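Local coordinates for CSEP0064 putative effector protein (Blumeria graminis f. sp. hordei, PDB 6FMB) that binds host RNA without cleaving it and protects host ribosomal RNA from the degradation set off by ribosome-inactivating proteins, raising plant susceptibility to infection, at residues A[10-16]-A[56-61]; A[67-71]-A[83-87]. All blocks are in the same frame, centred on the assembly; numbering follows the deposited sequence.

Contact 1 (10-16 with 56-61) ties the end of strand 10-13 and the start of helix 14-24 to the loop leaving strand 51-56; contact 2 (67-71 with 83-87) pairs neighbouring strands of the four-stranded antiparallel sheet. Both are partly buried, and their centres lie about 11 Å apart. Side chains do the polar work in contact 1, through an asparagine amide and a salt bridge, whereas backbone bonds hold contact 2 and aromatic rings flank it. Y70 joins the two: its backbone O probably accepts a hydrogen bond from V56 N, while its side chain packs against T10, I12 and D58, so the two sheets meet around it.

Contact 1: A[10-16]-A[56-61]; sequences TEIPERN and VEDSDA
The side-chain amide of N16, in the first turn of helix 14-24, grips two backbone carbonyls of the loop 56-61. ND2 gives one bond to E57 O at 2.9 Å and another to S59 O at 2.8 Å. Both acceptors lie close to the amide plane, but E57 O is approached from above its carbonyl plane and S59 O with a modest tilt. At the other end, OD1 receives a hydrogen bond from a water, which also donates to D60 OD1. In the modelled conformer of R15, one of two, NE gives to this water and NH1 gives D60 OD1 a nearly straight hydrogen bond (2.8 Å, 172°) within a salt bridge, meeting the syn side of the carboxylate. D60 CG is anti to its backbone N (chi1 -168°), which swings the acid toward the arginine. On the buried side, I12 CD1 packs on D58 CB at 3.6 Å, and I12 CG2 meets V56 CG2, which also touches N16 CB. With both ends of its amide engaged, buried N16 has its flip state fixed and pins an irregular loop to the helix start; the ion pair, present in one R15 conformer, and the water add a more exposed, probably less constant clasp.

Contact 2: A[67-71]-A[83-87]; sequences AVKYY and VFSSV
Y71 and F84 lie side by side on one face of the hairpin, where the CB of F84 sits over a face of the tyrosine ring. That carbon lies 3.9 Å from the Y71 ring centroid and 21° off the ring normal, a CH-pi contact displaced toward the rim; its nearest ring atom is Y71 CZ, at 3.6 Å. The two rings are inclined by 27° but slid apart, their centroids 5.4 Å from each other, so they hardly overlap. Y71 owes this place to a CG lodged between its backbone N and carbonyl carbon (chi1 61°), which turns the ring across the partner strand, over F84 CB. There S86 OG comes to the ring edge, in its plane, 3.6 Å from CE2.

Y70 and S85 point to the other face of the sheet as a non-hydrogen-bonded pair. In the modelled conformer of S85, one of two, OG approaches Y70 CE1 obliquely at 3.6 Å, and a water links this hydroxyl with K69 O. Between the two faces, Y71 and F84 form the hydrogen-bonded pair: Y71 N gives to F84 O and F84 N to Y71 O, each at 2.9 Å. S86 N adds a third bond to K69 O at 2.9 Å, just where S86 turns the chain through an inverse gamma turn.

The pairing joins strands 70-75 and 81-85 of an antiparallel hairpin. Strand 81-85 is the last of its four-stranded sheet, though V83 and S85 make backbone hydrogen bonds to C93 and N91. Strand 70-75 has strand 51-56 along its other side, where Y71 touches Q53. On the face of Y70 and S85 lies strand 4-7: Y70 and V83 pack on C7, whose disulfide to C93 lies beside the hairpin.

Contact 1: A[10-16]-A[56-61]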
loop_
_atom_site.group_PDB
_atom_site.type_symbol
_atom_site.label_atom_id
_atom_site.label_comp_id
_atom_site.label_asym_id
_atom_site.label_seq_id
_atom_site.Cartn_x
_atom_site.Cartn_y
_atom_site.Cartn_z
ATOM N N THR A 10 1.472 1.733 -15.351
ATOM C CA THR A 10 2.668 2.276 -14.689
ATOM C C THR A 10 3.226 1.192 -13.772
ATOM O O THR A 10 2.483 0.594 -12.997
ATOM C CB THR A 10 2.328 3.563 -13.885
ATOM O OG1 THR A 10 1.880 4.604 -14.778
ATOM C CG2 THR A 10 3.534 4.076 -13.114
ATOM N N GLU A 11 4.536 0.933 -13.877
ATOM C CA GLU A 11 5.191 -0.032 -12.998
ATOM C C GLU A 11 5.479 0.573 -11.623
ATOM O O GLU A 11 6.108 1.641 -11.532
ATOM C CB GLU A 11 6.510 -0.498 -13.627
ATOM C CG GLU A 11 7.310 -1.360 -12.676
ATOM C CD GLU A 11 8.490 -2.053 -13.298
ATOM O OE1 GLU A 11 8.506 -2.222 -14.530
ATOM O OE2 GLU A 11 9.371 -2.474 -12.533
ATOM N N ILE A 12 5.045 -0.128 -10.579
ATOM C CA ILE A 12 5.452 0.177 -9.207
ATOM C C ILE A 12 6.506 -0.865 -8.828
ATOM O O ILE A 12 6.199 -2.073 -8.775
ATOM C CB ILE A 12 4.266 0.105 -8.225
ATOM C CG1 ILE A 12 3.092 1.001 -8.656
ATOM C CG2 ILE A 12 4.743 0.446 -6.807
ATOM C CD1 ILE A 12 3.411 2.437 -8.933
ATOM N N PRO A 13 7.752 -0.405 -8.570
ATOM C CA PRO A 13 8.792 -1.352 -8.214
ATOM C C PRO A 13 8.454 -2.213 -6.988
ATOM O O PRO A 13 7.955 -1.693 -6.002
ATOM C CB PRO A 13 9.989 -0.433 -7.890
ATOM C CG PRO A 13 9.752 0.837 -8.610
ATOM C CD PRO A 13 8.263 0.979 -8.637
ATOM N N GLU A 14 8.787 -3.498 -7.037
ATOM C CA GLU A 14 8.511 -4.394 -5.894
ATOM C C GLU A 14 9.141 -3.889 -4.578
ATOM O O GLU A 14 8.530 -4.009 -3.516
ATOM C CB GLU A 14 8.984 -5.837 -6.186
ATOM C CG GLU A 14 8.598 -6.862 -5.119
ATOM C CD GLU A 14 9.457 -8.127 -5.131
ATOM O OE1 GLU A 14 9.582 -8.733 -4.058
ATOM O OE2 GLU A 14 10.025 -8.502 -6.177
ATOM N N ARG A 15 10.366 -3.343 -4.673
ATOM C CA ARG A 15 11.051 -2.907 -3.455
ATOM C C ARG A 15 10.323 -1.752 -2.769
ATOM O O ARG A 15 10.400 -1.600 -1.536
ATOM C CB ARG A 15 12.524 -2.576 -3.721
ATOM C CG ARG A 15 12.841 -1.251 -4.397
ATOM C CD ARG A 15 14.331 -1.240 -4.761
ATOM N NE ARG A 15 14.915 0.072 -5.012
ATOM C CZ ARG A 15 16.230 0.308 -5.131
ATOM N NH1 ARG A 15 16.682 1.553 -5.403
ATOM N NH2 ARG A 15 17.118 -0.706 -4.982
ATOM N N ASN A 16 9.616 -0.940 -3.568
ATOM C CA ASN A 16 8.808 0.145 -2.999
ATOM C C ASN A 16 7.615 -0.395 -2.212
ATOM O O ASN A 16 7.255 0.118 -1.148
ATOM C CB ASN A 16 8.286 1.123 -4.080
ATOM C CG ASN A 16 9.362 2.018 -4.673
ATOM O OD1 ASN A 16 10.528 1.913 -4.341
ATOM N ND2 ASN A 16 8.940 2.926 -5.536
ATOM N N VAL A 56 2.417 4.683 -1.728
ATOM C CA VAL A 56 3.631 4.175 -2.389
ATOM C C VAL A 56 3.863 5.020 -3.651
ATOM O O VAL A 56 2.918 5.566 -4.232
ATOM C CB VAL A 56 3.505 2.635 -2.666
ATOM C CG1 VAL A 56 2.470 2.325 -3.728
ATOM C CG2 VAL A 56 4.846 1.988 -3.040
ATOM N N GLU A 57 5.142 5.124 -4.039
ATOM C CA GLU A 57 5.603 5.895 -5.202
ATOM C C GLU A 57 5.894 4.994 -6.386
ATOM O O GLU A 57 6.231 3.823 -6.214
ATOM C CB GLU A 57 6.922 6.594 -4.874
ATOM C CG GLU A 57 6.891 7.526 -3.686
ATOM C CD GLU A 57 6.193 8.829 -3.997
ATOM O OE1 GLU A 57 5.726 8.996 -5.140
ATOM O OE2 GLU A 57 6.123 9.702 -3.117
ATOM N N ASP A 58 5.804 5.557 -7.584
ATOM C CA ASP A 58 6.296 4.892 -8.789
ATOM C C ASP A 58 7.778 5.161 -9.067
ATOM O O ASP A 58 8.348 4.545 -9.948
ATOM C CB ASP A 58 5.401 5.209 -10.009
ATOM C CG ASP A 58 5.471 6.664 -10.485
ATOM O OD1 ASP A 58 6.439 7.380 -10.190
ATOM O OD2 ASP A 58 4.561 7.080 -11.231
ATOM N N SER A 59 8.388 6.064 -8.307
ATOM C CA SER A 59 9.775 6.488 -8.480
ATOM C C SER A 59 10.681 5.915 -7.384
ATOM O O SER A 59 10.203 5.209 -6.494
ATOM C CB SER A 59 9.803 7.996 -8.407
ATOM O OG SER A 59 9.298 8.435 -7.179
ATOM N N ASP A 60 11.977 6.233 -7.437
ATOM C CA ASP A 60 12.971 5.671 -6.508
ATOM C C ASP A 60 13.002 6.431 -5.169
ATOM O O ASP A 60 13.980 7.094 -4.801
ATOM C CB ASP A 60 14.356 5.688 -7.170
ATOM C CG ASP A 60 15.374 4.879 -6.412
ATOM O OD1 ASP A 60 15.039 3.807 -5.866
ATOM O OD2 ASP A 60 16.535 5.315 -6.397
ATOM N N ALA A 61 11.906 6.316 -4.434
ATOM C CA ALA A 61 11.694 7.078 -3.222
ATOM C C ALA A 61 10.556 6.440 -2.451
ATOM O O ALA A 61 9.759 5.699 -3.016
ATOM C CB ALA A 61 11.316 8.511 -3.588
HETATM O O HOH W 1 13.229 2.725 -4.224
#

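Contact 2: A[67-71]-A[83-87]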
loop_
_atom_site.group_PDB
_atom_site.type_symbol
_atom_site.label_atom_id
_atom_site.label_comp_id
_atom_site.label_asym_id
_atom_site.label_seq_id
_atom_site.Cartn_x
_atom_site.Cartn_y
_atom_site.Cartn_z
ATOM N N ALA A 67 0.050 14.639 -2.514
ATOM C CA ALA A 67 -0.908 13.820 -3.246
ATOM C C ALA A 67 -0.632 12.321 -3.066
ATOM O O ALA A 67 0.534 11.907 -3.009
ATOM C CB ALA A 67 -0.822 14.162 -4.720
ATOM N N VAL A 68 -1.693 11.520 -2.945
ATOM C CA VAL A 68 -1.600 10.052 -2.970
ATOM C C VAL A 68 -2.173 9.573 -4.310
ATOM O O VAL A 68 -3.320 9.841 -4.622
ATOM C CB VAL A 68 -2.356 9.429 -1.773
ATOM C CG1 VAL A 68 -2.469 7.914 -1.880
ATOM C CG2 VAL A 68 -1.683 9.825 -0.472
ATOM N N LYS A 69 -1.321 8.944 -5.108
ATOM C CA LYS A 69 -1.664 8.375 -6.424
ATOM C C LYS A 69 -1.746 6.847 -6.410
ATOM O O LYS A 69 -2.540 6.269 -7.161
ATOM C CB LYS A 69 -0.611 8.763 -7.468
ATOM C CG LYS A 69 -0.661 10.223 -7.922
ATOM C CD LYS A 69 0.464 10.598 -8.893
ATOM C CE LYS A 69 0.628 9.581 -10.022
ATOM N NZ LYS A 69 1.432 10.051 -11.191
ATOM N N TYR A 70 -0.863 6.209 -5.635
ATOM C CA TYR A 70 -0.836 4.756 -5.423
ATOM C C TYR A 70 -0.744 4.476 -3.937
ATOM O O TYR A 70 -0.160 5.262 -3.181
ATOM C CB TYR A 70 0.373 4.094 -6.121
ATOM C CG TYR A 70 0.560 4.562 -7.551
ATOM C CD1 TYR A 70 -0.239 4.053 -8.570
ATOM C CD2 TYR A 70 1.497 5.543 -7.883
ATOM C CE1 TYR A 70 -0.097 4.477 -9.882
ATOM C CE2 TYR A 70 1.641 5.974 -9.202
ATOM C CZ TYR A 70 0.826 5.443 -10.188
ATOM O OH TYR A 70 0.922 5.854 -11.495
ATOM N N TYR A 71 -1.286 3.336 -3.516
ATOM C CA TYR A 71 -1.181 2.938 -2.115
ATOM C C TYR A 71 -1.252 1.441 -1.971
ATOM O O TYR A 71 -1.724 0.740 -2.866
ATOM C CB TYR A 71 -2.261 3.612 -1.250
ATOM C CG TYR A 71 -3.702 3.287 -1.625
ATOM C CD1 TYR A 71 -4.355 2.193 -1.057
ATOM C CD2 TYR A 71 -4.429 4.110 -2.489
ATOM C CE1 TYR A 71 -5.668 1.912 -1.375
ATOM C CE2 TYR A 71 -5.758 3.830 -2.802
ATOM C CZ TYR A 71 -6.365 2.724 -2.252
ATOM O OH TYR A 71 -7.681 2.444 -2.569
ATOM N N VAL A 83 -2.041 -3.733 -3.983
ATOM C CA VAL A 83 -1.629 -2.414 -4.426
ATOM C C VAL A 83 -2.736 -1.816 -5.304
ATOM O O VAL A 83 -3.348 -2.520 -6.117
ATOM C CB VAL A 83 -0.268 -2.454 -5.172
ATOM C CG1 VAL A 83 0.255 -1.058 -5.502
ATOM C CG2 VAL A 83 0.766 -3.238 -4.349
ATOM N N PHE A 84 -2.969 -0.513 -5.140
ATOM C CA PHE A 84 -4.050 0.210 -5.817
ATOM C C PHE A 84 -3.585 1.556 -6.333
ATOM O O PHE A 84 -2.644 2.141 -5.804
ATOM C CB PHE A 84 -5.219 0.467 -4.843
ATOM C CG PHE A 84 -5.751 -0.778 -4.251
ATOM C CD1 PHE A 84 -6.738 -1.492 -4.902
ATOM C CD2 PHE A 84 -5.205 -1.288 -3.090
ATOM C CE1 PHE A 84 -7.198 -2.703 -4.386
ATOM C CE2 PHE A 84 -5.639 -2.494 -2.587
ATOM C CZ PHE A 84 -6.628 -3.214 -3.235
ATOM N N SER A 85 -4.276 2.031 -7.371
ATOM C CA SER A 85 -4.166 3.415 -7.811
ATOM C C SER A 85 -5.424 4.159 -7.403
ATOM O O SER A 85 -6.508 3.581 -7.372
ATOM C CB SER A 85 -3.997 3.438 -9.330
ATOM O OG SER A 85 -3.638 4.718 -9.773
ATOM N N SER A 86 -5.305 5.444 -7.108
ATOM C CA SER A 86 -6.473 6.272 -6.704
ATOM C C SER A 86 -7.254 6.818 -7.910
ATOM O O SER A 86 -7.363 8.035 -8.120
ATOM C CB SER A 86 -6.021 7.414 -5.783
ATOM O OG SER A 86 -5.335 6.905 -4.637
ATOM N N VAL A 87 -7.831 5.876 -8.653
ATOM C CA VAL A 87 -8.700 6.088 -9.808
ATOM C C VAL A 87 -10.072 5.395 -9.519
ATOM O O VAL A 87 -10.420 5.177 -8.360
ATOM C CB VAL A 87 -7.976 5.623 -11.086
ATOM C CG1 VAL A 87 -6.690 6.402 -11.243
ATOM C CG2 VAL A 87 -7.641 4.135 -11.083
HETATM O O HOH W 2 -3.321 7.332 -9.844
#